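Local structure of SOXX (Paracoccus pantotrophus, 2C1D) at residues B[79-84]-B[91-96]; B[14-19]-B[71-76]; B[3-8]-B[95-100]. The protein probably carries electrons through its covalently bound heme c, as the SoxX partner of SoxA in a complex that initiates chemotrophic sulfur oxidation. One frame throughout, in Å; residues are numbered along the deposited sequence.

Overall arrangement
Helix 72-81 links contacts 1 and 2: its first turn packs against the loop 14-19, and further along it meets the loop 91-96 that carries the heme ligand M91. Their centres lie about 12 Å apart. Contact 3 takes up the same loop where contact 1 leaves it, sharing Y95 and K96, with the centres about 9 Å apart. Contact 2 is nested in the long loop that contact 3 closes; V8 packs on V15 and L19, and L19 O and T3 N, 2.7 Å apart, probably bond. Contact 1 borders the heme directly; the Y95 side chain of contact 3 stays about 10 Å from it, and the Q74 side chain of contact 2 about 8 Å.

Contact 1 of 3, residues B[79-84]-B[91-96]; sequences VANAKM and MPAFYK. With HEC (heme c), chain O.
The ring of F94 has V79 O at its edge and the heme atom CBB over one face, 3.7 Å from CE1 and displaced from the ring centre. V79 closes in on the same heme with CG2, near the methyl CMB. The loop is held to helix 72-81 by its backbone: Y95 N donates to A80 O over 2.9 Å, while the bond from F94 N to V79 O is weak. The CB atoms of A80 and Y95 meet at 3.7 Å, and A93 CB sits against the amide of N81. K83 has a chain bent at chi2 and chi4, and its NZ makes a 2.8 Å hydrogen bond to M91 O, coming from above the carbonyl plane. An alanine at K83 would remove this donor and is likely to leave M91 O without its mate, the ligand's backbone less firmly held. M91 has CG anti to the backbone N (chi1 -176°) and an extended chain, which carries SD to 2.2 Å from the iron; A82 CB packs on its CG. With H45 as the other axial ligand, this is the methionine-bearing loop of a class I cytochrome c fold, closing one side of the heme pocket.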
loop_
_atom_site.group_PDB
_atom_site.type_symbol
_atom_site.label_atom_id
_atom_site.label_comp_id
_atom_site.label_asym_id
_atom_site.label_seq_id
_atom_site.Cartn_x
_atom_site.Cartn_y
_atom_site.Cartn_z
ATOM N N VAL B 79 15.276 -18.661 9.647
ATOM C CA VAL B 79 14.950 -18.690 8.209
ATOM C C VAL B 79 13.627 -19.400 7.924
ATOM O O VAL B 79 12.779 -18.864 7.198
ATOM C CB VAL B 79 16.112 -19.257 7.372
ATOM C CG1 VAL B 79 15.799 -19.225 5.886
ATOM C CG2 VAL B 79 17.376 -18.427 7.608
ATOM N N ALA B 80 13.425 -20.583 8.514
ATOM C CA ALA B 80 12.211 -21.363 8.302
ATOM C C ALA B 80 10.995 -20.651 8.855
ATOM O O ALA B 80 9.947 -20.602 8.216
ATOM C CB ALA B 80 12.324 -22.773 8.930
ATOM N N ASN B 81 11.114 -20.123 10.062
ATOM C CA ASN B 81 9.993 -19.394 10.641
ATOM C C ASN B 81 10.445 -18.495 11.800
ATOM O O ASN B 81 10.536 -18.938 12.949
ATOM C CB ASN B 81 8.891 -20.338 11.084
ATOM C CG ASN B 81 7.619 -19.609 11.473
ATOM O OD1 ASN B 81 7.616 -18.381 11.666
ATOM N ND2 ASN B 81 6.533 -20.356 11.611
ATOM N N ALA B 82 10.699 -17.223 11.481
ATOM C CA ALA B 82 11.314 -16.300 12.421
ATOM C C ALA B 82 10.378 -15.964 13.559
ATOM O O ALA B 82 10.838 -15.607 14.646
ATOM C CB ALA B 82 11.789 -15.053 11.719
ATOM N N LYS B 83 9.078 -16.101 13.331
ATOM C CA LYS B 83 8.065 -15.914 14.369
ATOM C C LYS B 83 8.208 -16.834 15.579
ATOM O O LYS B 83 7.610 -16.565 16.623
ATOM C CB LYS B 83 6.662 -16.100 13.789
ATOM C CG LYS B 83 6.192 -14.944 12.889
ATOM C CD LYS B 83 6.263 -15.285 11.398
ATOM C CE LYS B 83 5.386 -14.358 10.536
ATOM N NZ LYS B 83 5.764 -12.916 10.604
ATOM N N MET B 84 8.965 -17.921 15.447
ATOM C CA MET B 84 9.175 -18.843 16.576
ATOM C C MET B 84 10.339 -18.400 17.461
ATOM O O MET B 84 10.566 -18.970 18.535
ATOM C CB MET B 84 9.431 -20.269 16.079
ATOM C CG MET B 84 8.321 -20.870 15.244
ATOM S SD MET B 84 6.788 -21.082 16.120
ATOM C CE MET B 84 7.130 -22.574 17.151
ATOM N N MET B 91 9.266 -10.080 9.836
ATOM C CA MET B 91 9.927 -11.075 8.990
ATOM C C MET B 91 8.952 -12.216 8.690
ATOM O O MET B 91 8.426 -12.844 9.612
ATOM C CB MET B 91 11.182 -11.644 9.673
ATOM C CG MET B 91 11.952 -12.623 8.785
ATOM S SD MET B 91 13.693 -12.762 9.243
ATOM C CE MET B 91 14.051 -14.332 8.537
ATOM N N PRO B 92 8.686 -12.483 7.410
ATOM C CA PRO B 92 7.788 -13.578 7.062
ATOM C C PRO B 92 8.498 -14.926 7.238
ATOM O O PRO B 92 9.716 -14.976 7.311
ATOM C CB PRO B 92 7.448 -13.294 5.596
ATOM C CG PRO B 92 8.724 -12.612 5.049
ATOM C CD PRO B 92 9.238 -11.805 6.219
ATOM N N ALA B 93 7.710 -15.995 7.327
ATOM C CA ALA B 93 8.202 -17.358 7.507
ATOM C C ALA B 93 8.413 -17.931 6.138
ATOM O O ALA B 93 7.502 -17.911 5.308
ATOM C CB ALA B 93 7.202 -18.201 8.273
ATOM N N PHE B 94 9.615 -18.433 5.899
ATOM C CA PHE B 94 9.957 -18.969 4.586
ATOM C C PHE B 94 9.649 -20.450 4.402
ATOM O O PHE B 94 9.695 -20.941 3.284
ATOM C CB PHE B 94 11.402 -18.627 4.264
ATOM C CG PHE B 94 11.595 -17.166 3.961
ATOM C CD1 PHE B 94 11.938 -16.276 4.955
ATOM C CD2 PHE B 94 11.401 -16.682 2.674
ATOM C CE1 PHE B 94 12.092 -14.900 4.664
ATOM C CE2 PHE B 94 11.571 -15.319 2.382
ATOM C CZ PHE B 94 11.917 -14.443 3.386
ATOM N N TYR B 95 9.230 -21.124 5.471
ATOM C CA TYR B 95 8.905 -22.556 5.417
ATOM C C TYR B 95 7.590 -22.828 6.150
ATOM O O TYR B 95 7.533 -23.604 7.103
ATOM C CB TYR B 95 10.072 -23.378 6.001
ATOM C CG TYR B 95 10.147 -24.802 5.505
ATOM C CD1 TYR B 95 10.324 -25.086 4.148
ATOM C CD2 TYR B 95 10.060 -25.878 6.392
ATOM C CE1 TYR B 95 10.400 -26.412 3.681
ATOM C CE2 TYR B 95 10.166 -27.197 5.933
ATOM C CZ TYR B 95 10.346 -27.452 4.580
ATOM O OH TYR B 95 10.428 -28.745 4.130
ATOM N N LYS B 96 6.535 -22.160 5.690
ATOM C CA LYS B 96 5.228 -22.182 6.328
ATOM C C LYS B 96 4.177 -22.285 5.255
ATOM O O LYS B 96 4.268 -21.635 4.211
ATOM C CB LYS B 96 4.981 -20.912 7.145
ATOM C CG LYS B 96 3.699 -20.928 7.961
ATOM C CD LYS B 96 3.614 -19.690 8.866
ATOM C CE LYS B 96 2.286 -19.588 9.618
ATOM N NZ LYS B 96 2.361 -18.507 10.654
HETATM FE FE HEC O . 15.108 -11.230 8.487
HETATM C CHA HEC O . 15.696 -10.828 11.823
HETATM C CHB HEC O . 17.685 -13.411 8.256
HETATM C CHC HEC O . 14.301 -11.805 5.248
HETATM C CHD HEC O . 12.738 -8.705 8.576
HETATM N NA HEC O . 16.432 -12.003 9.812
HETATM C C1A HEC O . 16.534 -11.660 11.127
HETATM C C2A HEC O . 17.685 -12.347 11.670
HETATM C C3A HEC O . 18.250 -13.069 10.682
HETATM C C4A HEC O . 17.448 -12.859 9.490
HETATM C CMA HEC O . 19.493 -13.976 10.704
HETATM C CAA HEC O . 18.104 -12.227 13.136
HETATM C CBA HEC O . 18.623 -10.833 13.463
HETATM C CGA HEC O . 20.051 -10.840 13.069
HETATM O O1A HEC O . 20.811 -11.572 13.739
HETATM O O2A HEC O . 20.438 -10.141 12.102
HETATM N NB HEC O . 15.858 -12.349 7.040
HETATM C C1B HEC O . 16.890 -13.254 7.161
HETATM C C2B HEC O . 16.985 -14.033 5.938
HETATM C C3B HEC O . 16.057 -13.580 5.091
HETATM C C4B HEC O . 15.329 -12.530 5.781
HETATM C CMB HEC O . 18.048 -15.109 5.673
HETATM C CAB HEC O . 15.787 -14.124 3.656
HETATM C CBB HEC O . 15.576 -15.485 3.673
HETATM N NC HEC O . 13.757 -10.388 7.118
HETATM C C1C HEC O . 13.599 -10.798 5.842
HETATM C C2C HEC O . 12.622 -9.914 5.209
HETATM C C3C HEC O . 12.077 -9.149 6.168
HETATM C C4C HEC O . 12.874 -9.369 7.371
HETATM C CMC HEC O . 12.028 -10.143 3.809
HETATM C CAC HEC O . 10.959 -8.050 6.050
HETATM C CBC HEC O . 9.764 -8.357 5.526
HETATM N ND HEC O . 14.310 -9.971 9.976
HETATM C C1D HEC O . 13.362 -8.976 9.778
HETATM C C2D HEC O . 13.139 -8.292 11.032
HETATM C C3D HEC O . 14.074 -8.966 12.043
HETATM C C4D HEC O . 14.760 -9.978 11.289
HETATM C CMD HEC O . 12.167 -7.114 11.319
HETATM C CAD HEC O . 14.290 -8.641 13.550
HETATM C CBD HEC O . 13.333 -9.510 14.365
HETATM C CGD HEC O . 12.446 -8.684 15.273
HETATM O O1D HEC O . 11.224 -8.501 14.944
HETATM O O2D HEC O . 12.995 -8.220 16.318
HETATM O O HOH W 1 3.839 -19.212 12.835
HETATM O O HOH W 2 11.188 -16.815 8.609
#

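Contact 2 of 3, residues B[14-19]-B[71-76]; sequences AVEASL and TEAQLR
R76 and V15 cross at about a right angle, the valine CG1 pressed on the arginine CD at 3.4 Å. CB of R76 points at the loop; with CG anti to the backbone N (chi1 174°) the chain runs on beside V15, and a bend at chi3 (-61°) then turns the guanidinium in among the loop carbonyls. NH1 donates to V15 O at 2.9 Å; the bond is fairly straight, 164° at the hydrogen, and the oxygen lies in the guanidinium plane, at its edge. Over one face of that group come A17 O and S18 CA, which lies 3.7 Å above the plane, while the L19 and R76 chains run past each other in opposite senses, CG near CD. NH2 forms a salt bridge with E72 OE2, reaching the carboxylate on its anti side and somewhat out of its plane, and NE forms another with E126 of helix 122-133. Two carboxylates and a carbonyl thus fix the rotation of this buried cation, whose charge they would be expected to balance.

One turn earlier, helix 72-81 begins with a capping box: T71 OG1 accepts from Q74 N at 3.2 Å, and Q74 OE1 answers by accepting from T71 N. That first turn directs A73 at the loop. Its CB lies 3.4 Å from V15 O and is flanked by the E16 carboxylate, which the bend at chi2 folds back over it, with OE1 the nearer oxygen. A73 O accepts V15 N at 3.0 Å, and the same oxygen takes a CA-H...O contact from A14. The methyl of A14 lies by A73 O and near Q74 CG.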
loop_
_atom_site.group_PDB
_atom_site.type_symbol
_atom_site.label_atom_id
_atom_site.label_comp_id
_atom_site.label_asym_id
_atom_site.label_seq_id
_atom_site.Cartn_x
_atom_site.Cartn_y
_atom_site.Cartn_z
ATOM N N ALA B 14 14.812 -22.658 17.678
ATOM C CA ALA B 14 15.894 -23.392 17.012
ATOM C C ALA B 14 15.399 -24.688 16.377
ATOM O O ALA B 14 14.444 -25.300 16.849
ATOM C CB ALA B 14 17.046 -23.695 18.007
ATOM N N VAL B 15 16.042 -25.086 15.284
ATOM C CA VAL B 15 15.733 -26.354 14.620
ATOM C C VAL B 15 17.027 -27.129 14.517
ATOM O O VAL B 15 17.899 -26.792 13.731
ATOM C CB VAL B 15 15.106 -26.132 13.218
ATOM C CG1 VAL B 15 14.889 -27.449 12.490
ATOM C CG2 VAL B 15 13.811 -25.392 13.365
ATOM N N GLU B 16 17.154 -28.170 15.320
ATOM C CA GLU B 16 18.436 -28.858 15.479
ATOM C C GLU B 16 18.809 -29.695 14.269
ATOM O O GLU B 16 19.978 -29.770 13.927
ATOM C CB GLU B 16 18.436 -29.741 16.742
ATOM C CG GLU B 16 18.363 -28.946 18.041
ATOM C CD GLU B 16 19.620 -28.131 18.324
ATOM O OE1 GLU B 16 19.488 -27.012 18.897
ATOM O OE2 GLU B 16 20.737 -28.605 17.988
ATOM N N ALA B 17 17.814 -30.276 13.607
ATOM C CA ALA B 17 18.055 -31.231 12.526
ATOM C C ALA B 17 17.922 -30.590 11.123
ATOM O O ALA B 17 17.050 -29.744 10.891
ATOM C CB ALA B 17 17.077 -32.380 12.646
ATOM N N SER B 18 18.792 -31.015 10.212
ATOM C CA SER B 18 18.741 -30.588 8.814
ATOM C C SER B 18 17.369 -30.884 8.269
ATOM O O SER B 18 16.782 -31.940 8.549
ATOM C CB SER B 18 19.778 -31.337 7.976
ATOM O OG SER B 18 19.727 -30.948 6.614
ATOM N N LEU B 19 16.841 -29.922 7.525
ATOM C CA LEU B 19 15.550 -30.057 6.876
ATOM C C LEU B 19 15.597 -31.046 5.718
ATOM O O LEU B 19 14.537 -31.515 5.296
ATOM C CB LEU B 19 15.060 -28.710 6.355
ATOM C CG LEU B 19 14.736 -27.608 7.361
ATOM C CD1 LEU B 19 14.288 -26.371 6.626
ATOM C CD2 LEU B 19 13.664 -28.068 8.327
ATOM N N THR B 71 23.746 -19.911 16.423
ATOM C CA THR B 71 24.234 -21.218 15.985
ATOM C C THR B 71 23.526 -21.572 14.687
ATOM O O THR B 71 22.459 -21.031 14.384
ATOM C CB THR B 71 23.896 -22.320 16.999
ATOM O OG1 THR B 71 22.486 -22.450 17.105
ATOM C CG2 THR B 71 24.354 -21.976 18.437
ATOM N N GLU B 72 24.101 -22.515 13.955
ATOM C CA GLU B 72 23.430 -23.117 12.806
ATOM C C GLU B 72 21.956 -23.420 13.078
ATOM O O GLU B 72 21.095 -23.061 12.271
ATOM C CB GLU B 72 24.166 -24.384 12.375
ATOM C CG GLU B 72 23.540 -25.133 11.208
ATOM C CD GLU B 72 24.297 -26.399 10.861
ATOM O OE1 GLU B 72 25.322 -26.691 11.487
ATOM O OE2 GLU B 72 23.851 -27.123 9.969
ATOM N N ALA B 73 21.654 -24.050 14.211
ATOM C CA ALA B 73 20.286 -24.478 14.501
ATOM C C ALA B 73 19.356 -23.296 14.706
ATOM O O ALA B 73 18.192 -23.313 14.309
ATOM C CB ALA B 73 20.249 -25.370 15.741
ATOM N N GLN B 74 19.855 -22.278 15.376
ATOM C CA GLN B 74 19.071 -21.060 15.537
ATOM C C GLN B 74 18.782 -20.418 14.172
ATOM O O GLN B 74 17.677 -19.972 13.929
ATOM C CB GLN B 74 19.792 -20.100 16.467
ATOM C CG GLN B 74 19.731 -20.610 17.895
ATOM C CD GLN B 74 20.609 -19.855 18.877
ATOM O OE1 GLN B 74 21.694 -19.362 18.537
ATOM N NE2 GLN B 74 20.142 -19.785 20.112
ATOM N N LEU B 75 19.795 -20.375 13.310
ATOM C CA LEU B 75 19.673 -19.723 12.017
ATOM C C LEU B 75 18.642 -20.478 11.187
ATOM O O LEU B 75 17.821 -19.861 10.541
ATOM C CB LEU B 75 21.025 -19.630 11.313
ATOM C CG LEU B 75 22.074 -18.699 11.946
ATOM C CD1 LEU B 75 23.439 -18.927 11.339
ATOM C CD2 LEU B 75 21.677 -17.232 11.806
ATOM N N ARG B 76 18.638 -21.812 11.260
ATOM C CA ARG B 76 17.664 -22.617 10.504
ATOM C C ARG B 76 16.249 -22.275 10.913
ATOM O O ARG B 76 15.370 -22.046 10.075
ATOM C CB ARG B 76 17.950 -24.116 10.702
ATOM C CG ARG B 76 16.941 -25.093 10.107
ATOM C CD ARG B 76 17.353 -26.560 10.318
ATOM N NE ARG B 76 18.633 -26.816 9.668
ATOM C CZ ARG B 76 19.786 -27.099 10.278
ATOM N NH1 ARG B 76 19.903 -27.179 11.603
ATOM N NH2 ARG B 76 20.852 -27.296 9.534
HETATM O O HOH W 3 20.709 -23.959 19.638
#

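Contact 3 of 3, residues B[3-8]-B[95-100]; sequences TAPKEV and YKVDGF
Y95 OH donates to T3 O at 2.6 Å, the donor tilted 31° from the carbonyl plane and T3 O at the edge of the ring. A second polar link is the salt bridge of K6 and D98, whose side chains cross at about a right angle, NZ lying 2.9 Å from OD2 on its syn lone pair. K6 reaches it through a chain bent at chi2, chi3 and chi4. Water 4 donates to both P5 O and Y95 O and ties the backbones together.

The apolar part centres on P5. Its CG stands over the middle of the Y95 ring in a CH-pi contact, 3.7 Å from the centroid and 12° off the normal. The same CG touches V97 CG1 at 3.6 Å, so the proline is wedged between ring and valine. V8 CG2 comes in at the ring's edge, close to CE2, and the K6 chain runs obliquely past V97.

Neither segment is regular helix or strand apart from the 3-10 turn at 5-7: 3-8 packs against the loop between helices 72-81 and 122-133, V8 also touching V15 and L19, and Y95 also packs on A122 of helix 122-133.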
loop_
_atom_site.group_PDB
_atom_site.type_symbol
_atom_site.label_atom_id
_atom_site.label_comp_id
_atom_site.label_asym_id
_atom_site.label_seq_id
_atom_site.Cartn_x
_atom_site.Cartn_y
_atom_site.Cartn_z
ATOM N N THR B 3 12.276 -32.879 5.975
ATOM C CA THR B 3 11.205 -32.662 6.952
ATOM C C THR B 3 10.278 -31.542 6.474
ATOM O O THR B 3 10.707 -30.428 6.151
ATOM C CB THR B 3 11.673 -32.567 8.461
ATOM O OG1 THR B 3 11.111 -31.424 9.135
ATOM C CG2 THR B 3 13.127 -32.444 8.614
ATOM N N ALA B 4 9.001 -31.906 6.366
ATOM C CA ALA B 4 7.979 -31.068 5.789
ATOM C C ALA B 4 7.698 -29.892 6.719
ATOM O O ALA B 4 7.997 -29.966 7.923
ATOM C CB ALA B 4 6.750 -31.880 5.577
ATOM N N PRO B 5 7.179 -28.783 6.179
ATOM C CA PRO B 5 6.898 -27.598 7.004
ATOM C C PRO B 5 6.159 -27.889 8.322
ATOM O O PRO B 5 6.622 -27.431 9.351
ATOM C CB PRO B 5 6.058 -26.726 6.062
ATOM C CG PRO B 5 6.659 -27.018 4.715
ATOM C CD PRO B 5 6.871 -28.527 4.753
ATOM N N LYS B 6 5.091 -28.675 8.297
ATOM C CA LYS B 6 4.295 -28.922 9.508
ATOM C C LYS B 6 4.967 -29.893 10.491
ATOM O O LYS B 6 4.545 -29.984 11.644
ATOM C CB LYS B 6 2.906 -29.467 9.182
ATOM C CG LYS B 6 2.155 -28.789 8.029
ATOM C CD LYS B 6 1.037 -27.895 8.485
ATOM C CE LYS B 6 -0.191 -28.669 8.896
ATOM N NZ LYS B 6 -0.885 -27.923 9.989
ATOM N N GLU B 7 5.990 -30.617 10.036
ATOM C CA GLU B 7 6.733 -31.564 10.879
ATOM C C GLU B 7 7.951 -30.954 11.569
ATOM O O GLU B 7 8.568 -31.607 12.404
ATOM C CB GLU B 7 7.221 -32.761 10.044
ATOM C CG GLU B 7 6.138 -33.468 9.249
ATOM C CD GLU B 7 6.689 -34.471 8.239
ATOM O OE1 GLU B 7 5.891 -35.326 7.800
ATOM O OE2 GLU B 7 7.907 -34.407 7.868
ATOM N N VAL B 8 8.322 -29.724 11.212
ATOM C CA VAL B 8 9.481 -29.074 11.821
ATOM C C VAL B 8 9.261 -28.896 13.329
ATOM O O VAL B 8 8.157 -28.565 13.769
ATOM C CB VAL B 8 9.804 -27.706 11.148
ATOM C CG1 VAL B 8 10.945 -26.991 11.856
ATOM C CG2 VAL B 8 10.165 -27.903 9.670
ATOM N N TYR B 95 9.230 -21.124 5.471
ATOM C CA TYR B 95 8.905 -22.556 5.417
ATOM C C TYR B 95 7.590 -22.828 6.150
ATOM O O TYR B 95 7.533 -23.604 7.103
ATOM C CB TYR B 95 10.072 -23.378 6.001
ATOM C CG TYR B 95 10.147 -24.802 5.505
ATOM C CD1 TYR B 95 10.324 -25.086 4.148
ATOM C CD2 TYR B 95 10.060 -25.878 6.392
ATOM C CE1 TYR B 95 10.400 -26.412 3.681
ATOM C CE2 TYR B 95 10.166 -27.197 5.933
ATOM C CZ TYR B 95 10.346 -27.452 4.580
ATOM O OH TYR B 95 10.428 -28.745 4.130
ATOM N N LYS B 96 6.535 -22.160 5.690
ATOM C CA LYS B 96 5.228 -22.182 6.328
ATOM C C LYS B 96 4.177 -22.285 5.255
ATOM O O LYS B 96 4.268 -21.635 4.211
ATOM C CB LYS B 96 4.981 -20.912 7.145
ATOM C CG LYS B 96 3.699 -20.928 7.961
ATOM C CD LYS B 96 3.614 -19.690 8.866
ATOM C CE LYS B 96 2.286 -19.588 9.618
ATOM N NZ LYS B 96 2.361 -18.507 10.654
ATOM N N VAL B 97 3.180 -23.119 5.494
ATOM C CA VAL B 97 2.254 -23.470 4.431
ATOM C C VAL B 97 0.793 -23.244 4.757
ATOM O O VAL B 97 -0.052 -23.317 3.875
ATOM C CB VAL B 97 2.452 -24.939 3.996
ATOM C CG1 VAL B 97 3.835 -25.138 3.407
ATOM C CG2 VAL B 97 2.200 -25.891 5.168
ATOM N N ASP B 98 0.477 -22.939 6.005
ATOM C CA ASP B 98 -0.921 -22.722 6.364
ATOM C C ASP B 98 -1.059 -21.831 7.592
ATOM O O ASP B 98 -0.060 -21.405 8.175
ATOM C CB ASP B 98 -1.647 -24.074 6.531
ATOM C CG ASP B 98 -1.202 -24.863 7.779
ATOM O OD1 ASP B 98 -0.229 -24.488 8.465
ATOM O OD2 ASP B 98 -1.790 -25.897 8.151
ATOM N N GLY B 99 -2.295 -21.555 7.989
ATOM C CA GLY B 99 -2.590 -20.677 9.115
ATOM C C GLY B 99 -2.635 -19.205 8.703
ATOM O O GLY B 99 -2.398 -18.308 9.523
ATOM N N PHE B 100 -2.929 -18.955 7.431
ATOM C CA PHE B 100 -2.938 -17.581 6.907
ATOM C C PHE B 100 -4.340 -17.021 6.814
ATOM O O PHE B 100 -5.347 -17.761 6.805
ATOM C CB PHE B 100 -2.292 -17.535 5.515
ATOM C CG PHE B 100 -0.921 -18.094 5.485
ATOM C CD1 PHE B 100 -0.599 -19.152 4.633
ATOM C CD2 PHE B 100 0.064 -17.569 6.298
ATOM C CE1 PHE B 100 0.676 -19.681 4.610
ATOM C CE2 PHE B 100 1.342 -18.086 6.283
ATOM C CZ PHE B 100 1.653 -19.157 5.458
HETATM O O HOH W 4 7.897 -24.881 9.547
#